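Local coordinates for protein beta-hexosaminidase (Neisseria gonorrhoeae, PDB 6JTJ) that probably serves peptidoglycan recycling by hydrolysing the terminal beta-1,4-linked N-acetylglucosamine of peptide-linked cell-wall fragments, at residues I73-R76 against R77-Q80; Q112-I115 against E116-R120; V146-V149 against L150-L154; Q363-M366 against Q367-G370. One frame throughout, in Å; residues are numbered along the deposited sequence.

Contact 1: residues I73-R76 against R77-Q80; sequences ILFR and RNFQ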
loop_
_atom_site.group_PDB
_atom_site.type_symbol
_atom_site.label_atom_id
_atom_site.label_comp_id
_atom_site.label_asym_id
_atom_site.label_seq_id
_atom_site.Cartn_x
_atom_site.Cartn_y
_atom_site.Cartn_z
ATOM N N ILE C 73 -7.759 -11.696 15.057
ATOM C CA ILE C 73 -6.812 -11.668 13.955
ATOM C C ILE C 73 -5.426 -11.493 14.552
ATOM O O ILE C 73 -5.223 -10.632 15.408
ATOM C CB ILE C 73 -7.118 -10.561 12.900
ATOM C CG1 ILE C 73 -6.030 -10.486 11.824
ATOM C CG2 ILE C 73 -7.226 -9.185 13.540
ATOM C CD1 ILE C 73 -6.422 -9.589 10.663
ATOM N N LEU C 74 -4.484 -12.303 14.081
ATOM C CA LEU C 74 -3.104 -12.215 14.521
ATOM C C LEU C 74 -2.219 -11.524 13.491
ATOM O O LEU C 74 -2.541 -11.462 12.299
ATOM C CB LEU C 74 -2.547 -13.608 14.803
ATOM C CG LEU C 74 -3.269 -14.389 15.910
ATOM C CD1 LEU C 74 -2.711 -15.795 16.013
ATOM C CD2 LEU C 74 -3.159 -13.678 17.255
ATOM N N PHE C 75 -1.104 -10.995 13.987
ATOM C CA PHE C 75 -0.143 -10.252 13.191
ATOM C C PHE C 75 1.257 -10.728 13.540
ATOM O O PHE C 75 1.430 -11.559 14.430
ATOM C CB PHE C 75 -0.277 -8.760 13.478
ATOM C CG PHE C 75 -1.588 -8.184 13.041
ATOM C CD1 PHE C 75 -1.808 -7.868 11.721
ATOM C CD2 PHE C 75 -2.609 -7.981 13.955
ATOM C CE1 PHE C 75 -3.005 -7.336 11.316
ATOM C CE2 PHE C 75 -3.817 -7.460 13.558
ATOM C CZ PHE C 75 -4.011 -7.127 12.234
ATOM N N ARG C 76 2.262 -10.181 12.855
ATOM C CA ARG C 76 3.639 -10.587 13.092
ATOM C C ARG C 76 4.083 -10.345 14.546
ATOM O O ARG C 76 4.861 -11.108 15.070
ATOM C CB ARG C 76 4.597 -9.890 12.131
ATOM C CG ARG C 76 6.039 -10.371 12.258
ATOM C CD ARG C 76 6.917 -9.913 11.112
ATOM N NE ARG C 76 6.589 -10.585 9.852
ATOM C CZ ARG C 76 7.161 -10.312 8.680
ATOM N NH1 ARG C 76 8.127 -9.396 8.594
ATOM N NH2 ARG C 76 6.769 -10.948 7.578
ATOM N N ARG C 77 3.581 -9.286 15.174
ATOM C CA ARG C 77 3.924 -8.971 16.569
ATOM C C ARG C 77 3.450 -10.037 17.558
ATOM O O ARG C 77 3.885 -10.054 18.706
ATOM C CB ARG C 77 3.328 -7.623 16.991
ATOM C CG ARG C 77 1.814 -7.605 17.036
ATOM C CD ARG C 77 1.290 -6.314 17.625
ATOM N NE ARG C 77 -0.131 -6.463 17.936
ATOM C CZ ARG C 77 -1.125 -6.114 17.128
ATOM N NH1 ARG C 77 -0.884 -5.550 15.947
ATOM N NH2 ARG C 77 -2.379 -6.304 17.512
ATOM N N ASN C 78 2.560 -10.917 17.112
ATOM C CA ASN C 78 2.080 -12.012 17.940
ATOM C C ASN C 78 2.873 -13.289 17.722
ATOM O O ASN C 78 2.517 -14.336 18.269
ATOM C CB ASN C 78 0.610 -12.291 17.644
ATOM C CG ASN C 78 -0.248 -11.068 17.765
ATOM O OD1 ASN C 78 -0.921 -10.673 16.812
ATOM N ND2 ASN C 78 -0.238 -10.441 18.941
ATOM N N PHE C 79 3.951 -13.220 16.942
ATOM C CA PHE C 79 4.665 -14.424 16.559
ATOM C C PHE C 79 6.135 -14.379 16.954
ATOM O O PHE C 79 6.883 -13.497 16.528
ATOM C CB PHE C 79 4.572 -14.658 15.061
ATOM C CG PHE C 79 5.219 -15.926 14.613
ATOM C CD1 PHE C 79 4.645 -17.139 14.927
ATOM C CD2 PHE C 79 6.393 -15.909 13.873
ATOM C CE1 PHE C 79 5.218 -18.329 14.510
ATOM C CE2 PHE C 79 6.971 -17.085 13.447
ATOM C CZ PHE C 79 6.382 -18.299 13.772
ATOM N N GLN C 80 6.527 -15.378 17.738
ATOM C CA GLN C 80 7.902 -15.595 18.182
ATOM C C GLN C 80 8.439 -16.837 17.479
ATOM O O GLN C 80 9.451 -16.799 16.789
ATOM C CB GLN C 80 7.888 -15.803 19.691
ATOM C CG GLN C 80 9.024 -15.162 20.443
ATOM C CD GLN C 80 8.783 -15.171 21.940
ATOM O OE1 GLN C 80 8.062 -16.028 22.471
ATOM N NE2 GLN C 80 9.399 -14.224 22.634
HETATM O O HOH W 1 -3.275 -9.720 17.355
#
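N78 reaches back over the turn that leaves strand 69-74 and binds the backbone of F75, three residues earlier. Its CB lies 3.4 Å from F75 O and also close to CD2 of L74, so the root of the side chain rests on both the peptide and a leucine methyl. CG is anti to the carbonyl carbon and beside the backbone N (chi1 -54°), a rotation that swings the amide back toward the strand. At the tip, OD1 accepts the N-H of F75 at 2.8 Å; the donor lies in the carbonyl plane, on a lone pair. A water lies 2.6 Å from N78 OD1 and 2.9 Å from I73 O and can bridge them, though other acceptors compete for its protons. The other branch, ND2, is spent on the carbonyls of I51 and A53.

The backbone completes the turn: N78 N binds F75 O at 3.0 Å, and F79 N binds R76 O at 3.0 Å. R77 lies alongside F75, pointing the same way, with NH1 3.6 Å from CD2 of the ring; its chain starts between N and C (chi1 66°) and ends on D50 and N326. R76 instead turns toward the carbonyls of Q112 and R113.

An asparagine suits this buried place because one short amide both accepts from and donates to main chain, joining two stretches of it. This is consistent with a firmly held turn beside the sugar: the side chain of F75 comes within about 4 Å of a bound N-acetylglucosamine.

Contact 2: residues Q112-I115 against E116-R120; sequences QRFI and EGFTR
Q112 spans the base of a tight loop and touches both T119 and R120 on its returning limb. Its side chain is fully stretched, CG lying opposite the backbone N and the chain continuing straight beyond, which carries the amide across the loop. There NE2 donates to two carbonyls, T119 O at 3.2 Å and F114 O at 3.1 Å, each somewhat tilted from the amide plane. OE1 accepts from R120 NH1 at 2.9 Å, with the donor well above the carbonyl plane, and from the N-H of L121. Glutamine is apt: long enough to cross, and able to give and take at once.

R120 folds back through a bend at chi2 (74°), which brings the guanidinium to I115; CD1 of I115 lies over one face, offset toward the rim, 3.9 Å from R120 NE. NH1 also binds the carbonyl of G109. Across the turn, F114 and F118 lie side by side, pointing the same way. CB of F114 sits over the face of the F118 ring, 4.0 Å from the centroid, as a CH-pi contact, while the two rings are oblique, with planes at 46°. F114 also stacks on F79, and F118 leans on helix 136-155.

F118 N closes the bend on I115 O at 3.0 Å, and a water bridges that carbonyl to F118 O. G117, with phi at 90°, takes the third position, where a glycine is favoured. This is a type II beta turn, set in the loop that presents R113, a predicted substrate-binding residue, to D105 and to D221 and E219 of the second subunit.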
loop_
_atom_site.group_PDB
_atom_site.type_symbol
_atom_site.label_atom_id
_atom_site.label_comp_id
_atom_site.label_asym_id
_atom_site.label_seq_id
_atom_site.Cartn_x
_atom_site.Cartn_y
_atom_site.Cartn_z
ATOM N N GLN C 112 2.947 -12.101 4.477
ATOM C CA GLN C 112 3.058 -13.356 5.213
ATOM C C GLN C 112 3.563 -13.025 6.611
ATOM O O GLN C 112 4.733 -12.659 6.786
ATOM C CB GLN C 112 4.034 -14.310 4.509
ATOM C CG GLN C 112 4.166 -15.631 5.249
ATOM C CD GLN C 112 5.104 -16.629 4.599
ATOM O OE1 GLN C 112 5.467 -16.522 3.429
ATOM N NE2 GLN C 112 5.519 -17.613 5.391
ATOM N N ARG C 113 2.669 -13.053 7.593
ATOM C CA ARG C 113 2.991 -12.587 8.946
ATOM C C ARG C 113 4.072 -13.411 9.624
ATOM O O ARG C 113 4.975 -12.868 10.258
ATOM C CB ARG C 113 1.744 -12.593 9.839
ATOM C CG ARG C 113 0.584 -11.751 9.354
ATOM C CD ARG C 113 0.992 -10.353 8.914
ATOM N NE ARG C 113 -0.193 -9.608 8.502
ATOM C CZ ARG C 113 -0.208 -8.602 7.623
ATOM N NH1 ARG C 113 0.907 -8.185 7.030
ATOM N NH2 ARG C 113 -1.361 -8.021 7.319
ATOM N N PHE C 114 3.974 -14.717 9.471
ATOM C CA PHE C 114 4.783 -15.651 10.233
ATOM C C PHE C 114 5.828 -16.250 9.303
ATOM O O PHE C 114 5.497 -16.986 8.380
ATOM C CB PHE C 114 3.930 -16.796 10.828
ATOM C CG PHE C 114 2.727 -16.353 11.593
ATOM C CD1 PHE C 114 2.694 -15.147 12.261
ATOM C CD2 PHE C 114 1.611 -17.163 11.645
ATOM C CE1 PHE C 114 1.572 -14.765 12.978
ATOM C CE2 PHE C 114 0.485 -16.788 12.364
ATOM C CZ PHE C 114 0.464 -15.589 13.026
ATOM N N ILE C 115 7.093 -15.952 9.573
ATOM C CA ILE C 115 8.174 -16.335 8.673
ATOM C C ILE C 115 8.967 -17.521 9.232
ATOM O O ILE C 115 9.007 -18.578 8.610
ATOM C CB ILE C 115 9.112 -15.141 8.428
ATOM C CG1 ILE C 115 8.344 -14.014 7.745
ATOM C CG2 ILE C 115 10.331 -15.550 7.615
ATOM C CD1 ILE C 115 7.722 -14.355 6.398
ATOM N N GLU C 116 9.578 -17.347 10.404
ATOM C CA GLU C 116 10.474 -18.371 10.951
ATOM C C GLU C 116 9.733 -19.664 11.266
ATOM O O GLU C 116 8.748 -19.658 11.989
ATOM C CB GLU C 116 11.187 -17.862 12.203
ATOM C CG GLU C 116 12.278 -18.807 12.704
ATOM C CD GLU C 116 12.780 -18.485 14.104
ATOM O OE1 GLU C 116 13.952 -18.818 14.429
ATOM O OE2 GLU C 116 12.000 -17.923 14.898
ATOM N N GLY C 117 10.202 -20.768 10.693
ATOM C CA GLY C 117 9.586 -22.070 10.902
ATOM C C GLY C 117 8.496 -22.397 9.902
ATOM O O GLY C 117 7.946 -23.501 9.928
ATOM N N PHE C 118 8.197 -21.459 8.996
ATOM C CA PHE C 118 7.190 -21.666 7.951
ATOM C C PHE C 118 7.888 -21.739 6.615
ATOM O O PHE C 118 8.945 -21.141 6.430
ATOM C CB PHE C 118 6.172 -20.494 7.947
ATOM C CG PHE C 118 5.134 -20.588 9.027
ATOM C CD1 PHE C 118 5.416 -20.188 10.318
ATOM C CD2 PHE C 118 3.860 -21.072 8.740
ATOM C CE1 PHE C 118 4.465 -20.296 11.316
ATOM C CE2 PHE C 118 2.894 -21.170 9.731
ATOM C CZ PHE C 118 3.196 -20.789 11.022
ATOM N N THR C 119 7.292 -22.432 5.660
ATOM C CA THR C 119 7.722 -22.331 4.282
ATOM C C THR C 119 7.452 -20.904 3.811
ATOM O O THR C 119 6.377 -20.368 4.071
ATOM C CB THR C 119 6.924 -23.258 3.380
ATOM O OG1 THR C 119 7.056 -24.575 3.877
ATOM C CG2 THR C 119 7.413 -23.218 1.946
ATOM N N ARG C 120 8.435 -20.293 3.138
ATOM C CA ARG C 120 8.250 -18.971 2.556
ATOM C C ARG C 120 7.359 -19.092 1.334
ATOM O O ARG C 120 7.625 -19.878 0.444
ATOM C CB ARG C 120 9.596 -18.348 2.185
ATOM C CG ARG C 120 9.521 -16.858 1.882
ATOM C CD ARG C 120 9.351 -16.042 3.152
ATOM N NE ARG C 120 9.384 -14.608 2.873
ATOM C CZ ARG C 120 8.356 -13.868 2.462
ATOM N NH1 ARG C 120 7.153 -14.408 2.280
ATOM N NH2 ARG C 120 8.535 -12.568 2.230
HETATM O O HOH W 2 9.170 -18.449 6.080
#

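Contact 3: residues V146-V149 against L150-L154; sequences VGRV and LATEL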
loop_
_atom_site.group_PDB
_atom_site.type_symbol
_atom_site.label_atom_id
_atom_site.label_comp_id
_atom_site.label_asym_id
_atom_site.label_seq_id
_atom_site.Cartn_x
_atom_site.Cartn_y
_atom_site.Cartn_z
ATOM N N VAL C 146 0.536 -24.565 -3.300
ATOM C CA VAL C 146 0.723 -23.371 -2.457
ATOM C C VAL C 146 -0.380 -23.303 -1.408
ATOM O O VAL C 146 -0.105 -23.135 -0.232
ATOM C CB VAL C 146 0.767 -22.076 -3.295
ATOM C CG1 VAL C 146 0.727 -20.853 -2.394
ATOM C CG2 VAL C 146 2.032 -22.048 -4.150
ATOM N N GLY C 147 -1.624 -23.475 -1.829
ATOM C CA GLY C 147 -2.762 -23.449 -0.888
ATOM C C GLY C 147 -2.657 -24.489 0.204
ATOM O O GLY C 147 -2.871 -24.213 1.383
ATOM N N ARG C 148 -2.276 -25.694 -0.197
ATOM C CA ARG C 148 -2.109 -26.785 0.752
ATOM C C ARG C 148 -1.040 -26.502 1.799
ATOM O O ARG C 148 -1.245 -26.710 2.996
ATOM C CB ARG C 148 -1.778 -28.075 -0.007
ATOM C CG ARG C 148 -1.789 -29.312 0.887
ATOM C CD ARG C 148 -1.299 -30.568 0.189
ATOM N NE ARG C 148 -1.163 -31.654 1.180
ATOM C CZ ARG C 148 -0.464 -32.776 1.013
ATOM N NH1 ARG C 148 0.189 -32.990 -0.128
ATOM N NH2 ARG C 148 -0.409 -33.685 1.997
ATOM N N VAL C 149 0.123 -26.054 1.346
ATOM C CA VAL C 149 1.210 -25.766 2.270
ATOM C C VAL C 149 0.842 -24.619 3.177
ATOM O O VAL C 149 1.020 -24.680 4.392
ATOM C CB VAL C 149 2.495 -25.442 1.493
ATOM C CG1 VAL C 149 3.581 -24.908 2.414
ATOM C CG2 VAL C 149 2.987 -26.695 0.774
ATOM N N LEU C 150 0.336 -23.550 2.574
ATOM C CA LEU C 150 -0.045 -22.359 3.314
ATOM C C LEU C 150 -0.972 -22.724 4.472
ATOM O O LEU C 150 -0.715 -22.389 5.626
ATOM C CB LEU C 150 -0.735 -21.397 2.336
ATOM C CG LEU C 150 -1.181 -20.007 2.762
ATOM C CD1 LEU C 150 -1.445 -19.216 1.490
ATOM C CD2 LEU C 150 -2.433 -20.033 3.632
ATOM N N ALA C 151 -2.054 -23.407 4.132
ATOM C CA ALA C 151 -3.097 -23.721 5.099
ATOM C C ALA C 151 -2.627 -24.744 6.136
ATOM O O ALA C 151 -2.843 -24.553 7.333
ATOM C CB ALA C 151 -4.350 -24.228 4.380
ATOM N N THR C 152 -1.969 -25.806 5.683
ATOM C CA THR C 152 -1.583 -26.890 6.588
ATOM C C THR C 152 -0.647 -26.397 7.689
ATOM O O THR C 152 -0.836 -26.716 8.852
ATOM C CB THR C 152 -0.943 -28.069 5.840
ATOM O OG1 THR C 152 -1.829 -28.545 4.817
ATOM C CG2 THR C 152 -0.656 -29.214 6.814
ATOM N N GLU C 153 0.347 -25.596 7.332
ATOM C CA GLU C 153 1.299 -25.132 8.318
ATOM C C GLU C 153 0.610 -24.255 9.343
ATOM O O GLU C 153 0.983 -24.263 10.524
ATOM C CB GLU C 153 2.467 -24.398 7.643
ATOM C CG GLU C 153 3.322 -25.322 6.797
ATOM C CD GLU C 153 4.533 -24.650 6.160
ATOM O OE1 GLU C 153 4.723 -23.434 6.294
ATOM O OE2 GLU C 153 5.307 -25.351 5.491
ATOM N N LEU C 154 -0.378 -23.471 8.902
ATOM C CA LEU C 154 -1.102 -22.618 9.835
ATOM C C LEU C 154 -2.048 -23.444 10.688
ATOM O O LEU C 154 -2.190 -23.184 11.882
ATOM C CB LEU C 154 -1.886 -21.532 9.099
ATOM C CG LEU C 154 -1.091 -20.391 8.485
ATOM C CD1 LEU C 154 -2.012 -19.591 7.578
ATOM C CD2 LEU C 154 -0.491 -19.503 9.561
#
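On helix 136-155, an alpha helix packed against the barrel strands of the glycoside hydrolase family 3 N-terminal domain, R148 and T152 lie side by side one turn apart. The regular i to i+4 ladder runs through the contact: L150 N to V146 O at 2.9 Å, A151 N to G147 O at 3.0 Å and E153 N to V149 O at 3.2 Å.

T152 adds something to this ladder. With OG1 turned beside its own backbone N (chi1 -56°), the hydroxyl donates to R148 O at 2.7 Å, while T152 N reaches the same oxygen at 2.9 Å from the opposite face of the carbonyl. Two donors thus grip one oxygen, so the buried hydroxyl has a partner within the helix itself. Its methyl is left to pack on helix 359-367, against V365 and M366.

Small or apolar residues suit the remaining faces. L150 and L154 press on H106 of strand 101-108, and A151, with only a methyl, fits near M205. V149 meets helix 369-382 at A374 and V378. E153 is buried, and its carboxylate is satisfied by hydrogen bonds: OE2 binds T119 OG1 and Q375 NE2, and OE1 is hydrogen-bonded elsewhere as well. The extended glutamate runs alongside V149, pointing the same way, and brings E153 OE2 to 3.6 Å from V149 CG1.

Contact 4: residues Q363-M366 against Q367-G370; sequences QAVM and QTMG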
loop_
_atom_site.group_PDB
_atom_site.type_symbol
_atom_site.label_atom_id
_atom_site.label_comp_id
_atom_site.label_asym_id
_atom_site.label_seq_id
_atom_site.Cartn_x
_atom_site.Cartn_y
_atom_site.Cartn_z
ATOM N N GLN C 363 -0.219 -32.529 12.584
ATOM C CA GLN C 363 1.174 -32.919 12.895
ATOM C C GLN C 363 1.552 -34.237 12.168
ATOM O O GLN C 363 2.640 -34.374 11.600
ATOM C CB GLN C 363 1.387 -33.053 14.395
ATOM C CG GLN C 363 1.334 -31.769 15.281
ATOM C CD GLN C 363 1.631 -32.184 16.716
ATOM O OE1 GLN C 363 1.361 -33.329 17.069
ATOM N NE2 GLN C 363 2.240 -31.308 17.528
ATOM N N ALA C 364 0.621 -35.179 12.101
ATOM C CA ALA C 364 0.866 -36.409 11.348
ATOM C C ALA C 364 1.129 -36.113 9.855
ATOM O O ALA C 364 2.083 -36.624 9.246
ATOM C CB ALA C 364 -0.317 -37.374 11.511
ATOM N N VAL C 365 0.227 -35.368 9.228
ATOM C CA VAL C 365 0.337 -35.117 7.770
ATOM C C VAL C 365 1.644 -34.371 7.438
ATOM O O VAL C 365 2.261 -34.609 6.399
ATOM C CB VAL C 365 -0.926 -34.459 7.164
ATOM C CG1 VAL C 365 -0.946 -32.991 7.497
ATOM C CG2 VAL C 365 -0.990 -34.640 5.638
ATOM N N MET C 366 2.100 -33.523 8.352
ATOM C CA MET C 366 3.316 -32.747 8.104
ATOM C C MET C 366 4.591 -33.583 8.150
ATOM O O MET C 366 5.611 -33.187 7.604
ATOM C CB MET C 366 3.405 -31.569 9.063
ATOM C CG MET C 366 2.406 -30.507 8.692
ATOM S SD MET C 366 2.610 -28.933 9.521
ATOM C CE MET C 366 3.464 -29.088 11.124
ATOM N N GLN C 367 4.529 -34.743 8.799
ATOM C CA GLN C 367 5.640 -35.689 8.784
ATOM C C GLN C 367 5.694 -36.528 7.477
ATOM O O GLN C 367 6.725 -37.107 7.153
ATOM C CB GLN C 367 5.600 -36.552 10.062
ATOM C CG GLN C 367 6.028 -35.820 11.339
ATOM C CD GLN C 367 7.415 -35.207 11.315
ATOM O OE1 GLN C 367 8.432 -35.905 11.279
ATOM N NE2 GLN C 367 7.458 -33.879 11.369
ATOM N N THR C 368 4.615 -36.557 6.696
ATOM C CA THR C 368 4.590 -37.376 5.483
ATOM C C THR C 368 5.523 -36.824 4.428
ATOM O O THR C 368 5.770 -35.621 4.369
ATOM C CB THR C 368 3.174 -37.515 4.872
ATOM O OG1 THR C 368 2.722 -36.256 4.335
ATOM C CG2 THR C 368 2.201 -38.059 5.919
ATOM N N MET C 369 6.003 -37.708 3.569
ATOM C CA MET C 369 6.879 -37.315 2.483
ATOM C C MET C 369 6.157 -36.456 1.458
ATOM O O MET C 369 6.759 -35.570 0.870
ATOM C CB MET C 369 7.417 -38.555 1.765
ATOM C CG MET C 369 8.411 -38.268 0.630
ATOM S SD MET C 369 9.901 -37.374 1.187
ATOM C CE MET C 369 10.485 -36.690 -0.369
ATOM N N GLY C 370 4.897 -36.791 1.190
ATOM C CA GLY C 370 4.078 -36.046 0.225
ATOM C C GLY C 370 3.973 -34.575 0.572
ATOM O O GLY C 370 4.172 -33.699 -0.282
#
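Q363 meets Q367 near the C-terminal end of helix 359-367: its carbonyl O receives Q367 N at 3.4 Å, a weak bond. A364 O shares the same donor, lying 3.1 Å from Q367 N. This move toward i+3 bonding is a local tightening, and A364 O is also brushed by CB of Q367 and CG2 of T368.

V365 O takes two donors. T368 N binds V365 O at 3.1 Å from well above the carbonyl plane, whereas T368 OG1 donates to it at 2.7 Å within that plane. The hydroxyl gets there by sitting between backbone N and carbonyl carbon (chi1 69°). The valine's own branches turn the other way, onto R148 and T152 of helix 136-155. M366 follows, its CG packing against CG2 of T152.

T368 OG1 also weakly accepts the N-H of F371, a capping bond that a threonine hydroxyl can make. Threonine serves as N-cap of helix 369-382 while tied to the end of helix 359-367, a compact helix-to-helix junction on the surface, away from the active site.

Each contact is a local bend or helical turn, and the four follow in series along the chain, with none nested or crossing. Contact 1 turns the chain after strand 69-74 toward helix 82-94. Contact 2 closes the loop after strand 111-112, and contact 1 touches it through R76. Contact 3 lies within helix 136-155; contact 2 meets that helix at E153 and at L154, which packs on F114 and F118. Contact 4 joins the two C-terminal helices and packs on contact 3 through V365 and M366. The chain of touches thus runs from barrel strand to C-terminal helices, while contacts 1 and 4 stay about 25 Å apart between centres.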